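Local coordinates for putative uncharacterized protein (Pseudomonas aeruginosa, PDB 3F6Z) that specifically inhibits C-type lysozymes and is a lipoprotein of the outer membrane, at residues 10-21 with 32-43; 74-83 with 95-101. One frame throughout, in Å; residues are numbered along the deposited sequence.

Contact 1 of 2, residues 10-21 with 32-43; sequences LPGDAKLDTRSV and TVQYLNKGDNSL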
# COMPACT_ATOMS: atom_id res chain seq x y z
N LEU B 10 -14.74 -9.73 13.04
CA LEU B 10 -14.73 -9.40 11.62
C LEU B 10 -16.14 -8.95 11.24
O LEU B 10 -17.11 -9.63 11.55
CB LEU B 10 -14.30 -10.61 10.80
CG LEU B 10 -12.92 -11.19 11.14
CD1 LEU B 10 -12.65 -12.42 10.31
CD2 LEU B 10 -11.84 -10.14 10.90
N PRO B 11 -16.26 -7.81 10.55
CA PRO B 11 -17.54 -7.24 10.12
C PRO B 11 -18.37 -8.04 9.12
O PRO B 11 -17.84 -8.75 8.26
CB PRO B 11 -17.14 -5.88 9.56
CG PRO B 11 -15.82 -6.18 8.95
CD PRO B 11 -15.14 -7.00 10.03
N GLY B 12 -19.69 -7.91 9.23
CA GLY B 12 -20.59 -8.58 8.31
C GLY B 12 -20.99 -9.99 8.69
O GLY B 12 -20.41 -10.61 9.58
N ASP B 13 -21.99 -10.50 7.98
CA ASP B 13 -22.52 -11.84 8.22
C ASP B 13 -22.06 -12.83 7.16
O ASP B 13 -22.54 -13.97 7.12
CB ASP B 13 -24.05 -11.79 8.27
CG ASP B 13 -24.57 -10.93 9.41
OD1 ASP B 13 -25.79 -10.67 9.46
OD2 ASP B 13 -23.75 -10.53 10.27
N ALA B 14 -21.15 -12.40 6.29
CA ALA B 14 -20.65 -13.28 5.24
C ALA B 14 -19.95 -14.48 5.86
O ALA B 14 -19.44 -14.41 6.98
CB ALA B 14 -19.70 -12.53 4.32
N LYS B 15 -19.93 -15.58 5.12
CA LYS B 15 -19.28 -16.80 5.58
C LYS B 15 -17.77 -16.60 5.68
O LYS B 15 -17.17 -16.00 4.79
CB LYS B 15 -19.59 -17.94 4.61
CG LYS B 15 -18.94 -19.28 4.97
CD LYS B 15 -19.38 -19.77 6.34
CE LYS B 15 -20.89 -19.89 6.44
NZ LYS B 15 -21.32 -20.32 7.80
N LEU B 16 -17.18 -17.09 6.76
CA LEU B 16 -15.74 -16.97 6.96
C LEU B 16 -15.02 -18.24 6.51
O LEU B 16 -15.45 -19.35 6.83
CB LEU B 16 -15.40 -16.72 8.44
CG LEU B 16 -13.91 -16.86 8.77
CD1 LEU B 16 -13.11 -15.84 7.98
CD2 LEU B 16 -13.68 -16.68 10.27
N ASP B 17 -13.94 -18.06 5.76
CA ASP B 17 -13.15 -19.18 5.28
C ASP B 17 -11.72 -19.03 5.79
O ASP B 17 -11.04 -18.05 5.47
CB ASP B 17 -13.16 -19.23 3.76
CG ASP B 17 -12.35 -20.39 3.22
OD1 ASP B 17 -12.64 -21.55 3.61
OD2 ASP B 17 -11.43 -20.15 2.41
N THR B 18 -11.26 -20.01 6.56
CA THR B 18 -9.92 -19.96 7.13
C THR B 18 -9.04 -21.09 6.62
O THR B 18 -9.48 -22.23 6.47
CB THR B 18 -9.99 -20.01 8.66
OG1 THR B 18 -10.70 -18.86 9.14
CG2 THR B 18 -8.60 -20.02 9.26
N ARG B 19 -7.77 -20.77 6.38
CA ARG B 19 -6.84 -21.76 5.87
C ARG B 19 -5.40 -21.46 6.27
O ARG B 19 -4.95 -20.32 6.19
CB ARG B 19 -6.97 -21.81 4.35
CG ARG B 19 -6.04 -22.77 3.66
CD ARG B 19 -6.14 -22.58 2.16
NE ARG B 19 -5.07 -23.27 1.46
CZ ARG B 19 -4.68 -22.97 0.22
NH1 ARG B 19 -5.28 -21.98 -0.43
NH2 ARG B 19 -3.69 -23.64 -0.35
N SER B 20 -4.68 -22.49 6.70
CA SER B 20 -3.28 -22.34 7.09
C SER B 20 -2.42 -22.95 5.99
O SER B 20 -2.67 -24.06 5.54
CB SER B 20 -3.00 -23.05 8.41
OG SER B 20 -3.69 -22.43 9.47
N VAL B 21 -1.39 -22.22 5.57
CA VAL B 21 -0.52 -22.72 4.51
C VAL B 21 0.95 -22.61 4.92
O VAL B 21 1.39 -21.58 5.43
CB VAL B 21 -0.76 -21.94 3.19
CG1 VAL B 21 0.09 -22.53 2.08
CG2 VAL B 21 -2.24 -21.99 2.81
N THR B 32 4.39 -20.56 8.49
CA THR B 32 3.01 -20.86 8.16
C THR B 32 2.19 -19.58 8.18
O THR B 32 2.34 -18.76 9.08
CB THR B 32 2.39 -21.84 9.17
OG1 THR B 32 3.16 -23.05 9.17
CG2 THR B 32 0.95 -22.16 8.79
N VAL B 33 1.32 -19.43 7.20
CA VAL B 33 0.47 -18.25 7.08
C VAL B 33 -0.99 -18.62 7.27
O VAL B 33 -1.43 -19.70 6.88
CB VAL B 33 0.64 -17.59 5.69
CG1 VAL B 33 -0.41 -16.49 5.49
CG2 VAL B 33 2.04 -17.01 5.55
N GLN B 34 -1.76 -17.72 7.87
CA GLN B 34 -3.18 -17.99 8.04
C GLN B 34 -3.95 -17.02 7.15
O GLN B 34 -3.78 -15.81 7.25
CB GLN B 34 -3.63 -17.83 9.50
CG GLN B 34 -5.08 -18.25 9.69
CD GLN B 34 -5.55 -18.16 11.12
OE1 GLN B 34 -5.66 -17.08 11.70
NE2 GLN B 34 -5.84 -19.31 11.72
N TYR B 35 -4.79 -17.57 6.29
CA TYR B 35 -5.59 -16.75 5.40
C TYR B 35 -7.01 -16.69 5.91
O TYR B 35 -7.57 -17.71 6.33
CB TYR B 35 -5.55 -17.32 3.98
CG TYR B 35 -4.19 -17.20 3.34
CD1 TYR B 35 -3.69 -15.96 2.95
CD2 TYR B 35 -3.37 -18.32 3.17
CE1 TYR B 35 -2.42 -15.83 2.41
CE2 TYR B 35 -2.09 -18.20 2.63
CZ TYR B 35 -1.63 -16.95 2.25
OH TYR B 35 -0.37 -16.81 1.73
N LEU B 36 -7.58 -15.49 5.90
CA LEU B 36 -8.95 -15.30 6.35
C LEU B 36 -9.71 -14.50 5.31
O LEU B 36 -9.36 -13.35 5.01
CB LEU B 36 -9.00 -14.56 7.70
CG LEU B 36 -8.35 -15.27 8.90
CD1 LEU B 36 -6.91 -14.81 9.04
CD2 LEU B 36 -9.13 -14.95 10.17
N ASN B 37 -10.75 -15.11 4.75
CA ASN B 37 -11.58 -14.49 3.74
C ASN B 37 -13.03 -14.43 4.21
O ASN B 37 -13.66 -15.47 4.44
CB ASN B 37 -11.49 -15.27 2.43
CG ASN B 37 -10.07 -15.45 1.94
OD1 ASN B 37 -9.63 -16.57 1.67
ND2 ASN B 37 -9.33 -14.35 1.84
N LYS B 38 -13.54 -13.22 4.36
CA LYS B 38 -14.91 -13.02 4.81
C LYS B 38 -15.50 -11.79 4.13
O LYS B 38 -15.21 -10.66 4.51
CB LYS B 38 -14.93 -12.85 6.33
CG LYS B 38 -16.30 -12.59 6.93
CD LYS B 38 -16.19 -12.43 8.44
CE LYS B 38 -17.51 -11.97 9.06
NZ LYS B 38 -18.61 -12.97 8.91
N GLY B 39 -16.34 -12.00 3.13
CA GLY B 39 -16.96 -10.88 2.44
C GLY B 39 -15.93 -9.96 1.79
O GLY B 39 -15.05 -10.42 1.07
N ASP B 40 -16.04 -8.66 2.06
CA ASP B 40 -15.11 -7.69 1.48
C ASP B 40 -13.73 -7.75 2.10
O ASP B 40 -12.78 -7.18 1.57
CB ASP B 40 -15.63 -6.26 1.63
CG ASP B 40 -16.92 -6.02 0.89
OD1 ASP B 40 -17.17 -6.72 -0.12
OD2 ASP B 40 -17.68 -5.12 1.31
N ASN B 41 -13.62 -8.43 3.24
CA ASN B 41 -12.34 -8.52 3.92
C ASN B 41 -11.60 -9.80 3.61
O ASN B 41 -12.18 -10.89 3.54
CB ASN B 41 -12.52 -8.40 5.43
CG ASN B 41 -13.03 -7.03 5.84
OD1 ASN B 41 -14.18 -6.87 6.26
ND2 ASN B 41 -12.17 -6.02 5.72
N SER B 42 -10.29 -9.66 3.43
CA SER B 42 -9.42 -10.77 3.14
C SER B 42 -8.10 -10.44 3.83
O SER B 42 -7.48 -9.41 3.54
CB SER B 42 -9.23 -10.90 1.63
OG SER B 42 -8.30 -11.92 1.32
N LEU B 43 -7.66 -11.30 4.73
CA LEU B 43 -6.44 -11.05 5.47
C LEU B 43 -5.46 -12.21 5.40
O LEU B 43 -5.82 -13.32 5.03
CB LEU B 43 -6.76 -10.78 6.94
CG LEU B 43 -7.89 -9.78 7.23
CD1 LEU B 43 -8.24 -9.84 8.72
CD2 LEU B 43 -7.47 -8.37 6.81
O HOH W 1 -15.57 -9.31 6.82
O HOH W 2 -16.91 -14.88 2.45
O HOH W 3 -11.16 -18.83 0.38

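Contact 2 of 2, residues 74-83 with 95-101; sequences WWTKGEEATL and GVACKER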
# COMPACT_ATOMS: atom_id res chain seq x y z
N TRP B 74 2.94 -8.74 0.95
CA TRP B 74 2.91 -10.18 0.78
C TRP B 74 1.98 -10.39 -0.41
O TRP B 74 0.77 -10.18 -0.32
CB TRP B 74 2.35 -10.85 2.04
CG TRP B 74 2.20 -12.35 1.93
CD1 TRP B 74 1.04 -13.06 1.90
CD2 TRP B 74 3.26 -13.32 1.89
NE1 TRP B 74 1.30 -14.41 1.85
CE2 TRP B 74 2.66 -14.60 1.84
CE3 TRP B 74 4.66 -13.23 1.89
CZ2 TRP B 74 3.40 -15.78 1.79
CZ3 TRP B 74 5.40 -14.41 1.85
CH2 TRP B 74 4.77 -15.67 1.80
N TRP B 75 2.56 -10.79 -1.54
CA TRP B 75 1.81 -10.97 -2.78
C TRP B 75 1.84 -12.43 -3.25
O TRP B 75 2.89 -12.94 -3.61
CB TRP B 75 2.41 -10.07 -3.85
CG TRP B 75 1.48 -9.61 -4.92
CD1 TRP B 75 0.35 -10.25 -5.37
CD2 TRP B 75 1.65 -8.47 -5.76
NE1 TRP B 75 -0.18 -9.56 -6.43
CE2 TRP B 75 0.60 -8.47 -6.70
CE3 TRP B 75 2.61 -7.44 -5.81
CZ2 TRP B 75 0.46 -7.48 -7.68
CZ3 TRP B 75 2.47 -6.45 -6.79
CH2 TRP B 75 1.41 -6.48 -7.71
N THR B 76 0.69 -13.08 -3.25
CA THR B 76 0.61 -14.47 -3.66
C THR B 76 0.00 -14.64 -5.04
O THR B 76 -0.84 -13.85 -5.47
CB THR B 76 -0.22 -15.29 -2.66
OG1 THR B 76 -1.61 -14.99 -2.82
CG2 THR B 76 0.21 -14.95 -1.23
N LYS B 77 0.45 -15.68 -5.73
CA LYS B 77 -0.02 -16.02 -7.07
C LYS B 77 -0.02 -17.55 -7.08
O LYS B 77 1.03 -18.18 -7.18
CB LYS B 77 0.97 -15.47 -8.11
CG LYS B 77 0.67 -15.82 -9.55
CD LYS B 77 -0.59 -15.15 -10.07
CE LYS B 77 -0.81 -15.50 -11.54
NZ LYS B 77 -1.92 -14.73 -12.16
N GLY B 78 -1.19 -18.15 -6.95
CA GLY B 78 -1.26 -19.60 -6.91
C GLY B 78 -0.51 -20.07 -5.68
O GLY B 78 -0.65 -19.48 -4.61
N GLU B 79 0.31 -21.11 -5.84
CA GLU B 79 1.08 -21.66 -4.72
C GLU B 79 2.34 -20.84 -4.43
O GLU B 79 3.06 -21.13 -3.48
CB GLU B 79 1.50 -23.10 -5.01
CG GLU B 79 0.40 -24.03 -5.48
CD GLU B 79 0.81 -25.50 -5.39
OE1 GLU B 79 1.96 -25.83 -5.78
OE2 GLU B 79 -0.01 -26.33 -4.93
N GLU B 80 2.60 -19.84 -5.26
CA GLU B 80 3.78 -19.00 -5.10
C GLU B 80 3.50 -17.72 -4.33
O GLU B 80 2.35 -17.31 -4.20
CB GLU B 80 4.34 -18.66 -6.48
CG GLU B 80 4.85 -19.87 -7.23
CD GLU B 80 5.17 -19.58 -8.68
OE1 GLU B 80 5.92 -18.62 -8.94
OE2 GLU B 80 4.66 -20.33 -9.56
N ALA B 81 4.55 -17.09 -3.81
CA ALA B 81 4.39 -15.85 -3.07
C ALA B 81 5.68 -15.04 -3.07
O ALA B 81 6.76 -15.58 -3.32
CB ALA B 81 3.96 -16.14 -1.65
N THR B 82 5.56 -13.75 -2.81
CA THR B 82 6.72 -12.87 -2.76
C THR B 82 6.55 -11.92 -1.58
O THR B 82 5.50 -11.29 -1.42
CB THR B 82 6.86 -12.05 -4.04
OG1 THR B 82 6.90 -12.92 -5.18
CG2 THR B 82 8.15 -11.23 -3.99
N LEU B 83 7.59 -11.82 -0.74
CA LEU B 83 7.56 -10.92 0.41
C LEU B 83 8.49 -9.76 0.12
O LEU B 83 9.70 -9.95 -0.01
CB LEU B 83 8.02 -11.65 1.68
CG LEU B 83 8.08 -10.76 2.93
CD1 LEU B 83 6.67 -10.51 3.46
CD2 LEU B 83 8.94 -11.41 3.99
N GLY B 95 12.26 -8.61 -3.80
CA GLY B 95 11.45 -9.38 -2.89
C GLY B 95 11.91 -10.82 -2.76
O GLY B 95 12.61 -11.33 -3.63
N VAL B 96 11.50 -11.47 -1.68
CA VAL B 96 11.85 -12.86 -1.39
C VAL B 96 10.81 -13.80 -2.01
O VAL B 96 9.60 -13.62 -1.80
CB VAL B 96 11.90 -13.10 0.13
CG1 VAL B 96 12.19 -14.56 0.43
CG2 VAL B 96 12.95 -12.20 0.76
N ALA B 97 11.27 -14.80 -2.75
CA ALA B 97 10.37 -15.76 -3.39
C ALA B 97 10.10 -16.98 -2.52
O ALA B 97 11.02 -17.62 -2.01
CB ALA B 97 10.96 -16.19 -4.73
N CYS B 98 8.82 -17.31 -2.35
CA CYS B 98 8.41 -18.45 -1.52
C CYS B 98 7.45 -19.36 -2.27
O CYS B 98 6.74 -18.93 -3.19
CB CYS B 98 7.71 -17.97 -0.24
SG CYS B 98 8.52 -16.62 0.68
N LYS B 99 7.42 -20.62 -1.86
CA LYS B 99 6.56 -21.64 -2.46
C LYS B 99 5.77 -22.32 -1.35
O LYS B 99 6.25 -22.44 -0.23
CB LYS B 99 7.41 -22.72 -3.14
CG LYS B 99 8.46 -22.25 -4.11
CD LYS B 99 9.56 -23.32 -4.25
CE LYS B 99 10.66 -22.88 -5.21
NZ LYS B 99 11.14 -21.49 -4.94
N GLU B 100 4.57 -22.79 -1.67
CA GLU B 100 3.76 -23.50 -0.70
C GLU B 100 4.48 -24.81 -0.38
O GLU B 100 4.97 -25.48 -1.29
CB GLU B 100 2.37 -23.80 -1.25
CG GLU B 100 1.36 -22.69 -0.99
CD GLU B 100 -0.03 -23.03 -1.48
OE1 GLU B 100 -0.43 -24.21 -1.34
OE2 GLU B 100 -0.72 -22.13 -2.00
N ARG B 101 4.55 -25.14 0.91
CA ARG B 101 5.17 -26.35 1.47
C ARG B 101 5.98 -26.02 2.71
O ARG B 101 5.53 -26.37 3.82
CB ARG B 101 6.10 -27.05 0.47
CG ARG B 101 5.40 -27.93 -0.56
CD ARG B 101 4.54 -28.99 0.07
NE ARG B 101 3.93 -29.85 -0.94
CZ ARG B 101 3.08 -29.44 -1.88
NH1 ARG B 101 2.71 -28.16 -1.94
NH2 ARG B 101 2.58 -30.31 -2.75
OXT ARG B 101 7.06 -25.41 2.56
O HOH W 4 0.37 -19.57 -2.14

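Contact 1 of 2, residues 10-21 with 32-43
Strands 16-21 and 32-38 pair antiparallel as the two arms of a barrel hairpin, and at the far end K38 reaches across into the loop of residues 10-15. The ladder is regular from D17-N37 through R19-Y35 to V21-V33, each a hydrogen-bonded pair with two N-H...O=C bonds; the straightest, Y35 N to R19 O, is 2.8 Å long at 178°.

K38 carries most of the loop packing. Its chain leaves with CG anti to the backbone N and stays extended until a bend at the last torsion (65°) turns NZ into the curve of the loop. CD lies 3.5 Å from L10 CB, the lysine chain passing at a slant against the leucine; on the strand side the CD1 methyl of L16 comes 3.9 Å from K38 CB. NZ donates to G12 O at 3.0 Å, from above the plane of the G12 carbonyl, and to A14 O in the plane of A14's own carbonyl, though the modelled length of the second bond is doubtfully short. D6 of the second subunit adds a salt bridge, so the ammonium stands between the loop carbonyls and a carboxylate of the neighbouring subunit. A water accepts from G39 N and donates to K15 O.

On the face with V21, V33 and Y35, V21 CG2 meets the tyrosine at its ring edge, 3.8 Å from CE2, while V33 CG1 lies above one ring face, off toward the rim; the Y35 hydroxyl hydrogen-bonds to that of Y23. Farther along, the D17 carboxylate and N37 amide lie side by side, their planes 25° apart.

A type II' turn, K38 to N41, leads into strand 41-49. L10 joins a strand of the second subunit, extending the sheet across the interface. The arrangement is a beta hairpin of an up-and-down antiparallel barrel.

Contact 2 of 2, residues 74-83 with 95-101
Strands 80-83 and 96-100 run antiparallel with axes 4.7 Å apart and 149° between their directions, hydrogen-bonded at A81-C98 and L83-V96, with E100 N adding a bond to E79 O of 2.9 Å.

C98 faces the barrel interior beside A81. With SG turned beside the backbone N (chi1 -47°), the sulfur reaches W74 at the rim of the six-membered ring, 4.0 Å from CZ3, in an edge-on sulfur-aromatic contact 78° off the ring normal. A81 CB lies above one face of the indole, toward its rim. The sulfur is also half of the disulfide to C25. On the other side of the sheet, T82 turns its CG2 methyl over V96 O at 3.6 Å.

At the turn end the side chains of E79 and E100 cross at about a right angle. The E100 carboxylate lies against the turn backbone, and a water donates to both its OE2 and G78 O. E79 OE2 stands 4.2 Å from E100 OE1; R101 NH1 lies near E79 OE2 beyond salt-bridge distance, and E100 OE1 has a long, weak ion pair with R19, and both may ease the repulsion.

The type II' turn K77-E80 joins strands 72-77 and 80-84. Strand 96-100 lies between 80-84 and 16-25; on the latter side A97, K99 and, just past the strand, R101 make backbone hydrogen bonds with E26, K24 and D22, closing the barrel.

How the contacts relate
Contact 1 pairs the first two strands of the barrel and contact 2 the last two, their centres about 18 Å apart on opposite sides of the chain's centre. They meet where strand 16-25 borders 96-100: V21 CG1 packs on E100 CG, and R19 NH2 makes a long, weak ion pair with E100 OE1. Inside, Y35 OH and W74 NE1 stand 2.9 Å apart, a probable hydrogen bond. Inhibition is inferred to depend on K77 in contact 2 and on S63. K77 NZ forms salt bridges with acidic side chains of the other protein, probably the lysozyme; Y35's side chain lies about 10 Å from that of K77.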